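Local coordinates for protein leucyl aminopeptidase (Trypanosoma brucei brucei, PDB 5NTD) that probably removes leucine and other amino acids from the N-termini of peptides as a manganese-dependent M17 aminopeptidase, and is held here with the inhibitor bestatin, at residues E366-D371 against M460-E465; P393-D398 against A490-D495; L429-E434 against P511-E516. All blocks are in the same frame, centred on the assembly; numbering follows the deposited sequence. Where two conformers were deposited one is given.

Interaction 1 (E366-D371 against M460-E465); sequences EVINTD and MTNLME. With MN (manganese (II) ion), chain B; BES (2-(3-amino-2-hydroxy-4-phenyl-butyrylamino)-4-methyl-pentanoic acid), chain C.
N462 grips the 366-371 segment with both ends of its side-chain amide. OD1 of N462 accepts the backbone N-H of I368 (N to OD1 2.9 Å), the donor tilted 31° from the carbonyl plane, and a weak second bond comes to it from N369 N. ND2 of N462 gives a nearly straight bond to N369 O at 2.9 Å, lying in the plane of its own amide, and also reaches A372 O. With chi1 at 81°, CG of N462 sits between its backbone N and carbonyl carbon, which turns the amide toward segment 366-371.

Beside this, I368 lays CG1 on T461 CB at 3.5 Å and meets L463 CB through its own CB, the I368 and L463 side chains crossing at about a right angle. L463 divides its methyls: CD2 packs on N369 CB, while CD1 lies 3.6 Å from C16 of the inhibitor's leucyl side chain. N369 OD1 closes an Asx turn by accepting D371 N at 2.7 Å. D371 binds the manganese through both O (2.0 Å) and OD1, so the loop joins N369, which also faces C16, to a metal ligand; D294 and E373 bind the same ion.

Upstream, E366 pairs with T461 in a short parallel bridge, E366 N donating to M460 O at 2.8 Å. Strand 364-366 runs antiparallel to 356-358 and parallel to 460-461, while helices 374-387 and 471-480 supply I376 and F478 against N462.

Interaction 2 (P393-D398 against A490-D495); sequences PDVVID and AHIHVD
H491 and H493 turn their ring edges to the carboxylate of D398, and each ring has a backbone nitrogen over one face: H493 N above H491 and D495 N above H493, both offset toward the rim. At the H493 edge, ND1 donates to OD1 of D398 at 2.6 Å, within 3° of the ring plane and on the syn lone pair. At the H491 edge, V396 O lies 3.5 Å from CD2, and NE2 donates to OD2 of D398 at 2.8 Å, but this carboxylate oxygen stands 18° out of the ring plane and is approached nearly along its C-O axis. The D398 CG position between backbone N and carbonyl carbon (chi1 81°) brings the carboxylate over the neighbouring strand. Two N-H donors would be expected to favour its charged form.

Strands 395-398 and 490-495 run parallel in the central sheet of the catalytic domain. Their bonds alternate regularly, through V396 N to A490 O (2.9 Å) and I492 N to V396 O (2.8 Å), as far as V494 N on D398 O.

V396 shares the histidine face, its CG1 lying 3.9 Å from H491 CD2; I479 of helix 471-480 packs there on D398 and H493. On the other face I397 and I492 lie side by side, CG1 of I397 being 4.2 Å from CD1 of I492, and Y517 of helix 511-519 covers both.

Interaction 3 (L429-E434 against P511-E516); sequences LRAGRE and PALLTE
L513 and E516 both carry CG opposite the backbone N (chi1 174° and 177°), and these torsions send the two side chains from helix 511-516 to helix 429-434, L513 to A431 and G432, E516 to A431 and E434. The contact is a helix-helix crossing in the catalytic domain, with the short segments' axes at 119° and 8.3 Å apart at closest approach, so only about a turn of each helix takes part.

From L513 the touching is done by one methyl. Its CD1 lies 3.4 Å from G432 N and 3.5 Å from G432 CA, resting directly on the backbone of a residue without a side chain, and it also meets A431 CB at 4.0 Å. The A431 methyl points toward the other helix and fits between L513 and E516, 3.8 Å from L513 O and 3.9 Å from CG of E516. No hydrogen bond crosses between the segments.

In E516, chi1 lays CG against A431 O (3.6 Å), and the bend at chi2 turns the carboxylate toward E434 CB. OE1 of E516 forms a salt bridge with R519 and OE2 one with K520, so both oxygens of this acid have a basic partner from the same end of the chain.

Around the crossing, M399 of strand 395-400 and C439 of strand 439-441 also pack on L513, and L513 N donates to E437. At the solvent-exposed E434, CB approaches OE2 of E516 at 3.6 Å.

The segments of all three interactions alternate along the catalytic domain, so each pairing crosses the others in sequence. Interactions 2 and 3 touch: I397 CD1 meets L514 CD2 at 4.0 Å, where helix 511-519 packs on the I397 face of the strands, and their centres are 14 Å apart. Interaction 1 stands off, its nearest atoms about 10 Å from interaction 2 and about 21 Å from interaction 3. It alone reaches the manganese and bestatin directly. Interaction 2 comes close from the sheet, the H493 side chain lying about 10 Å from bestatin and about 11 Å from a manganese, whereas interaction 3 packs behind the sheet, on the side of I397.

Interaction 1 (E366-D371 against M460-E465)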
loop_
_atom_site.group_PDB
_atom_site.type_symbol
_atom_site.label_atom_id
_atom_site.label_comp_id
_atom_site.label_asym_id
_atom_site.label_seq_id
_atom_site.Cartn_x
_atom_site.Cartn_y
_atom_site.Cartn_z
ATOM N N GLU G 366 -7.957 21.160 -16.991
ATOM C CA GLU G 366 -8.276 19.735 -16.924
ATOM C C GLU G 366 -7.938 19.243 -15.508
ATOM O O GLU G 366 -6.804 19.330 -15.065
ATOM C CB GLU G 366 -7.480 18.945 -17.924
ATOM C CG GLU G 366 -7.777 17.438 -17.868
ATOM C CD GLU G 366 -6.991 16.614 -18.870
ATOM O OE1 GLU G 366 -6.007 17.085 -19.469
ATOM O OE2 GLU G 366 -7.417 15.472 -19.104
ATOM N N VAL G 367 -8.927 18.730 -14.813
ATOM C CA VAL G 367 -8.750 18.260 -13.447
ATOM C C VAL G 367 -8.188 16.825 -13.465
ATOM O O VAL G 367 -8.880 15.877 -13.748
ATOM C CB VAL G 367 -10.042 18.279 -12.652
ATOM C CG1 VAL G 367 -9.819 17.811 -11.218
ATOM C CG2 VAL G 367 -10.604 19.692 -12.641
ATOM N N ILE G 368 -6.916 16.710 -13.142
ATOM C CA ILE G 368 -6.208 15.431 -13.019
ATOM C C ILE G 368 -6.497 14.823 -11.665
ATOM O O ILE G 368 -6.670 13.623 -11.527
ATOM C CB ILE G 368 -4.683 15.621 -13.123
ATOM C CG1 ILE G 368 -4.297 16.268 -14.445
ATOM C CG2 ILE G 368 -3.923 14.298 -12.972
ATOM C CD1 ILE G 368 -4.800 15.543 -15.677
ATOM N N ASN G 369 -6.564 15.677 -10.664
ATOM C CA ASN G 369 -6.772 15.244 -9.280
ATOM C C ASN G 369 -7.578 16.277 -8.505
ATOM O O ASN G 369 -7.155 17.401 -8.327
ATOM C CB ASN G 369 -5.432 14.999 -8.609
ATOM C CG ASN G 369 -5.560 14.291 -7.281
ATOM O OD1 ASN G 369 -6.277 14.738 -6.391
ATOM N ND2 ASN G 369 -4.829 13.206 -7.119
ATOM N N THR G 370 -8.726 15.856 -7.999
ATOM C CA THR G 370 -9.652 16.754 -7.300
ATOM C C THR G 370 -9.131 17.230 -5.966
ATOM O O THR G 370 -9.676 18.169 -5.387
ATOM C CB THR G 370 -11.025 16.108 -7.048
ATOM O OG1 THR G 370 -10.874 14.909 -6.298
ATOM C CG2 THR G 370 -11.730 15.812 -8.399
ATOM N N ASP G 371 -8.123 16.545 -5.449
ATOM C CA ASP G 371 -7.509 16.898 -4.142
ATOM C C ASP G 371 -6.480 18.024 -4.234
ATOM O O ASP G 371 -6.020 18.571 -3.181
ATOM C CB ASP G 371 -6.891 15.692 -3.456
ATOM C CG ASP G 371 -6.673 15.910 -1.991
ATOM O OD1 ASP G 371 -7.130 16.964 -1.388
ATOM O OD2 ASP G 371 -5.958 15.064 -1.440
ATOM N N MET G 460 -4.489 23.929 -19.544
ATOM C CA MET G 460 -3.577 23.337 -18.564
ATOM C C MET G 460 -4.257 22.254 -17.745
ATOM O O MET G 460 -5.488 22.160 -17.690
ATOM C CB MET G 460 -3.041 24.414 -17.616
ATOM C CG MET G 460 -4.108 24.965 -16.663
ATOM S SD MET G 460 -3.601 26.483 -15.821
ATOM C CE MET G 460 -3.773 27.650 -17.153
ATOM N N THR G 461 -3.441 21.454 -17.070
ATOM C CA THR G 461 -3.940 20.573 -15.986
ATOM C C THR G 461 -3.846 21.321 -14.640
ATOM O O THR G 461 -3.294 22.404 -14.563
ATOM C CB THR G 461 -3.119 19.289 -15.865
ATOM O OG1 THR G 461 -1.793 19.632 -15.444
ATOM C CG2 THR G 461 -3.057 18.551 -17.213
ATOM N N ASN G 462 -4.426 20.739 -13.605
ATOM C CA ASN G 462 -4.246 21.217 -12.236
ATOM C C ASN G 462 -3.191 20.472 -11.421
ATOM O O ASN G 462 -3.084 20.665 -10.223
ATOM C CB ASN G 462 -5.564 21.204 -11.475
ATOM C CG ASN G 462 -5.917 19.850 -10.939
ATOM O OD1 ASN G 462 -5.733 18.823 -11.605
ATOM N ND2 ASN G 462 -6.492 19.832 -9.747
ATOM N N LEU G 463 -2.461 19.581 -12.063
ATOM C CA LEU G 463 -1.471 18.786 -11.364
ATOM C C LEU G 463 -0.299 18.481 -12.240
ATOM O O LEU G 463 -0.428 18.121 -13.388
ATOM C CB LEU G 463 -2.066 17.479 -10.853
ATOM C CG LEU G 463 -1.183 16.668 -9.879
ATOM C CD1 LEU G 463 -1.102 17.363 -8.539
ATOM C CD2 LEU G 463 -1.687 15.260 -9.664
ATOM N N MET G 464 0.863 18.556 -11.639
ATOM C CA MET G 464 2.152 18.283 -12.327
ATOM C C MET G 464 2.225 16.836 -12.826
ATOM O O MET G 464 1.853 15.932 -12.128
ATOM C CB MET G 464 3.334 18.508 -11.404
ATOM C CG MET G 464 3.364 19.870 -10.739
ATOM S SD MET G 464 3.683 19.615 -8.969
ATOM C CE MET G 464 1.930 19.397 -8.529
ATOM N N GLU G 465 2.705 16.678 -14.041
ATOM C CA GLU G 465 3.044 15.364 -14.601
ATOM C C GLU G 465 4.076 14.655 -13.716
ATOM O O GLU G 465 3.913 13.505 -13.378
ATOM C CB GLU G 465 3.576 15.502 -16.040
ATOM C CG GLU G 465 4.008 14.217 -16.761
ATOM C CD GLU G 465 2.943 13.115 -16.769
ATOM O OE1 GLU G 465 1.734 13.413 -16.696
ATOM O OE2 GLU G 465 3.312 11.922 -16.831
HETATM MN MN MN B . -6.719 18.870 -1.319
HETATM N N2 BES C . -5.070 21.050 1.704
HETATM C C1 BES C . -4.109 20.110 1.132
HETATM C C6 BES C . -2.641 20.421 1.513
HETATM C C7 BES C . -2.150 19.939 2.850
HETATM C C8 BES C . -2.365 20.688 3.999
HETATM C C12 BES C . -1.420 18.763 2.955
HETATM C C9 BES C . -1.899 20.246 5.235
HETATM C C11 BES C . -0.953 18.313 4.199
HETATM C C10 BES C . -1.197 19.049 5.343
HETATM C C2 BES C . -4.326 20.146 -0.397
HETATM O O2 BES C . -5.692 20.467 -0.801
HETATM C C3 BES C . -4.014 18.781 -0.935
HETATM O O3 BES C . -4.995 18.001 -0.941
HETATM N N1 BES C . -2.751 18.641 -1.369
HETATM C C4 BES C . -2.190 17.449 -1.934
HETATM C C13 BES C . -2.321 17.427 -3.453
HETATM C C14 BES C . -2.105 16.056 -4.094
HETATM C C15 BES C . -2.806 14.867 -3.450
HETATM C C16 BES C . -2.574 16.094 -5.527
HETATM C C5 BES C . -0.736 17.344 -1.621
HETATM O O1 BES C . -0.300 16.233 -1.323
HETATM O O4 BES C . -0.017 18.346 -1.677
#

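Interaction 2 (P393-D398 against A490-D495)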
loop_
_atom_site.group_PDB
_atom_site.type_symbol
_atom_site.label_atom_id
_atom_site.label_comp_id
_atom_site.label_asym_id
_atom_site.label_seq_id
_atom_site.Cartn_x
_atom_site.Cartn_y
_atom_site.Cartn_z
ATOM N N PRO G 393 -4.579 46.181 -7.869
ATOM C CA PRO G 393 -3.613 46.199 -6.794
ATOM C C PRO G 393 -2.197 46.295 -7.283
ATOM O O PRO G 393 -1.885 45.899 -8.391
ATOM C CB PRO G 393 -3.828 44.850 -6.120
ATOM C CG PRO G 393 -4.321 43.969 -7.201
ATOM C CD PRO G 393 -5.208 44.855 -8.009
ATOM N N ASP G 394 -1.358 46.846 -6.422
ATOM C CA ASP G 394 0.079 46.906 -6.652
ATOM C C ASP G 394 0.705 45.573 -6.301
ATOM O O ASP G 394 1.746 45.207 -6.836
ATOM C CB ASP G 394 0.743 47.991 -5.789
ATOM C CG ASP G 394 0.188 49.392 -6.076
ATOM O OD1 ASP G 394 0.092 49.764 -7.270
ATOM O OD2 ASP G 394 -0.184 50.080 -5.090
ATOM N N VAL G 395 0.107 44.932 -5.319
ATOM C CA VAL G 395 0.629 43.702 -4.753
ATOM C C VAL G 395 -0.530 42.769 -4.515
ATOM O O VAL G 395 -1.545 43.161 -3.964
ATOM C CB VAL G 395 1.341 43.921 -3.406
ATOM C CG1 VAL G 395 1.858 42.606 -2.851
ATOM C CG2 VAL G 395 2.495 44.893 -3.558
ATOM N N VAL G 396 -0.346 41.518 -4.915
ATOM C CA VAL G 396 -1.305 40.444 -4.609
ATOM C C VAL G 396 -0.622 39.450 -3.685
ATOM O O VAL G 396 0.473 38.975 -3.977
ATOM C CB VAL G 396 -1.781 39.694 -5.836
ATOM C CG1 VAL G 396 -2.660 38.510 -5.447
ATOM C CG2 VAL G 396 -2.560 40.605 -6.736
ATOM N N ILE G 397 -1.273 39.178 -2.558
ATOM C CA ILE G 397 -0.782 38.191 -1.608
ATOM C C ILE G 397 -1.824 37.118 -1.480
ATOM O O ILE G 397 -2.966 37.389 -1.068
ATOM C CB ILE G 397 -0.523 38.761 -0.211
ATOM C CG1 ILE G 397 0.448 39.931 -0.271
ATOM C CG2 ILE G 397 0.033 37.683 0.723
ATOM C CD1 ILE G 397 0.585 40.661 1.051
ATOM N N ASP G 398 -1.462 35.906 -1.854
ATOM C CA ASP G 398 -2.368 34.782 -1.584
ATOM C C ASP G 398 -1.745 33.925 -0.480
ATOM O O ASP G 398 -0.530 33.756 -0.427
ATOM C CB ASP G 398 -2.721 33.994 -2.843
ATOM C CG ASP G 398 -1.648 33.001 -3.243
ATOM O OD1 ASP G 398 -1.515 31.985 -2.539
ATOM O OD2 ASP G 398 -0.921 33.299 -4.209
ATOM N N ALA G 490 3.573 42.986 -7.967
ATOM C CA ALA G 490 4.238 41.914 -7.247
ATOM C C ALA G 490 3.211 40.903 -6.786
ATOM O O ALA G 490 2.160 41.242 -6.276
ATOM C CB ALA G 490 5.019 42.459 -6.066
ATOM N N HIS G 491 3.549 39.642 -6.948
ATOM C CA HIS G 491 2.679 38.548 -6.469
ATOM C C HIS G 491 3.426 37.667 -5.474
ATOM O O HIS G 491 4.473 37.123 -5.788
ATOM C CB HIS G 491 2.181 37.694 -7.614
ATOM C CG HIS G 491 1.430 36.492 -7.157
ATOM N ND1 HIS G 491 1.688 35.233 -7.623
ATOM C CD2 HIS G 491 0.444 36.356 -6.234
ATOM C CE1 HIS G 491 0.897 34.370 -7.010
ATOM N NE2 HIS G 491 0.141 35.024 -6.155
ATOM N N ILE G 492 2.881 37.592 -4.275
ATOM C CA ILE G 492 3.449 36.818 -3.199
ATOM C C ILE G 492 2.516 35.656 -2.854
ATOM O O ILE G 492 1.420 35.868 -2.361
ATOM C CB ILE G 492 3.642 37.638 -1.920
ATOM C CG1 ILE G 492 4.536 38.866 -2.193
ATOM C CG2 ILE G 492 4.284 36.772 -0.830
ATOM C CD1 ILE G 492 4.557 39.877 -1.065
ATOM N N HIS G 493 2.979 34.442 -3.139
ATOM C CA HIS G 493 2.248 33.240 -2.794
ATOM C C HIS G 493 2.845 32.654 -1.524
ATOM O O HIS G 493 4.020 32.356 -1.466
ATOM C CB HIS G 493 2.286 32.235 -3.934
ATOM C CG HIS G 493 1.841 30.857 -3.533
ATOM N ND1 HIS G 493 0.578 30.589 -3.057
ATOM C CD2 HIS G 493 2.513 29.687 -3.481
ATOM C CE1 HIS G 493 0.486 29.317 -2.737
ATOM N NE2 HIS G 493 1.644 28.742 -3.004
ATOM N N VAL G 494 2.018 32.533 -0.519
ATOM C CA VAL G 494 2.412 32.023 0.807
ATOM C C VAL G 494 1.762 30.650 1.071
ATOM O O VAL G 494 0.553 30.532 1.224
ATOM C CB VAL G 494 2.012 32.962 1.951
ATOM C CG1 VAL G 494 2.605 32.505 3.275
ATOM C CG2 VAL G 494 2.468 34.367 1.655
ATOM N N ASP G 495 2.594 29.623 1.075
ATOM C CA ASP G 495 2.143 28.256 1.335
ATOM C C ASP G 495 2.400 28.023 2.805
ATOM O O ASP G 495 3.541 27.890 3.245
ATOM C CB ASP G 495 2.881 27.234 0.472
ATOM C CG ASP G 495 2.212 25.852 0.492
ATOM O OD1 ASP G 495 1.505 25.536 1.471
ATOM O OD2 ASP G 495 2.424 25.079 -0.472
#

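Interaction 3 (L429-E434 against P511-E516)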
loop_
_atom_site.group_PDB
_atom_site.type_symbol
_atom_site.label_atom_id
_atom_site.label_comp_id
_atom_site.label_asym_id
_atom_site.label_seq_id
_atom_site.Cartn_x
_atom_site.Cartn_y
_atom_site.Cartn_z
ATOM N N LEU G 429 9.918 38.224 3.785
ATOM C CA LEU G 429 10.893 37.537 4.675
ATOM C C LEU G 429 11.278 38.343 5.940
ATOM O O LEU G 429 11.359 37.817 7.043
ATOM C CB LEU G 429 12.170 37.149 3.943
ATOM C CG LEU G 429 12.006 36.029 2.923
ATOM C CD1 LEU G 429 13.257 35.928 2.060
ATOM C CD2 LEU G 429 11.709 34.697 3.592
ATOM N N ARG G 430 11.555 39.632 5.711
ATOM C CA ARG G 430 11.861 40.598 6.805
ATOM C C ARG G 430 10.663 40.643 7.773
ATOM O O ARG G 430 10.833 40.530 8.985
ATOM C CB ARG G 430 12.233 42.016 6.310
ATOM N N ALA G 431 9.464 40.740 7.218
ATOM C CA ALA G 431 8.256 40.759 8.047
ATOM C C ALA G 431 8.073 39.474 8.881
ATOM O O ALA G 431 7.648 39.499 10.032
ATOM C CB ALA G 431 7.026 40.976 7.182
ATOM N N GLY G 432 8.437 38.356 8.284
ATOM C CA GLY G 432 8.448 37.088 9.010
ATOM C C GLY G 432 9.420 37.051 10.193
ATOM O O GLY G 432 9.071 36.539 11.272
ATOM N N ARG G 433 10.629 37.548 9.975
ATOM C CA ARG G 433 11.650 37.580 11.018
ATOM C C ARG G 433 11.297 38.533 12.158
ATOM O O ARG G 433 11.578 38.272 13.312
ATOM C CB ARG G 433 13.011 37.914 10.441
ATOM C CG ARG G 433 13.690 36.749 9.731
ATOM C CD ARG G 433 15.110 37.072 9.253
ATOM N NE ARG G 433 15.110 37.394 7.817
ATOM C CZ ARG G 433 15.220 38.601 7.251
ATOM N NH1 ARG G 433 15.396 39.714 7.972
ATOM N NH2 ARG G 433 15.147 38.668 5.933
ATOM N N GLU G 434 10.700 39.655 11.798
ATOM C CA GLU G 434 10.281 40.667 12.786
ATOM C C GLU G 434 9.060 40.212 13.580
ATOM O O GLU G 434 9.021 40.337 14.794
ATOM C CB GLU G 434 9.953 42.005 12.124
ATOM C CG GLU G 434 11.177 42.796 11.694
ATOM C CD GLU G 434 11.985 43.318 12.882
ATOM O OE1 GLU G 434 11.376 43.891 13.829
ATOM O OE2 GLU G 434 13.223 43.189 12.830
ATOM N N PRO G 511 -1.736 36.381 10.370
ATOM C CA PRO G 511 -2.171 37.774 10.526
ATOM C C PRO G 511 -1.093 38.756 10.960
ATOM O O PRO G 511 -0.944 39.805 10.364
ATOM C CB PRO G 511 -3.262 37.678 11.582
ATOM C CG PRO G 511 -3.820 36.315 11.375
ATOM C CD PRO G 511 -2.638 35.460 11.055
ATOM N N ALA G 512 -0.315 38.392 11.955
ATOM C CA ALA G 512 0.776 39.253 12.438
ATOM C C ALA G 512 1.842 39.464 11.359
ATOM O O ALA G 512 2.421 40.537 11.231
ATOM C CB ALA G 512 1.416 38.691 13.689
ATOM N N LEU G 513 2.116 38.413 10.601
ATOM C CA LEU G 513 3.023 38.495 9.429
ATOM C C LEU G 513 2.559 39.623 8.491
ATOM O O LEU G 513 3.337 40.486 8.114
ATOM C CB LEU G 513 3.052 37.179 8.651
ATOM C CG LEU G 513 3.834 37.132 7.332
ATOM C CD1 LEU G 513 5.298 37.428 7.566
ATOM C CD2 LEU G 513 3.662 35.759 6.717
ATOM N N LEU G 514 1.286 39.586 8.145
ATOM C CA LEU G 514 0.704 40.602 7.278
ATOM C C LEU G 514 0.779 42.019 7.916
ATOM O O LEU G 514 1.111 42.988 7.253
ATOM C CB LEU G 514 -0.746 40.293 6.958
ATOM C CG LEU G 514 -1.008 39.095 6.058
ATOM C CD1 LEU G 514 -2.498 38.830 5.932
ATOM C CD2 LEU G 514 -0.402 39.328 4.673
ATOM N N THR G 515 0.445 42.097 9.192
ATOM C CA THR G 515 0.452 43.357 9.884
ATOM C C THR G 515 1.842 43.986 9.784
ATOM O O THR G 515 1.980 45.153 9.452
ATOM C CB THR G 515 0.033 43.204 11.341
ATOM O OG1 THR G 515 -1.319 42.718 11.375
ATOM C CG2 THR G 515 0.078 44.562 12.062
ATOM N N GLU G 516 2.858 43.169 10.029
ATOM C CA GLU G 516 4.239 43.624 10.006
ATOM C C GLU G 516 4.642 43.985 8.587
ATOM O O GLU G 516 5.314 45.005 8.350
ATOM C CB GLU G 516 5.148 42.585 10.610
ATOM C CG GLU G 516 6.630 42.933 10.571
ATOM C CD GLU G 516 6.987 44.203 11.355
ATOM O OE1 GLU G 516 6.261 44.557 12.312
ATOM O OE2 GLU G 516 7.994 44.857 10.983
#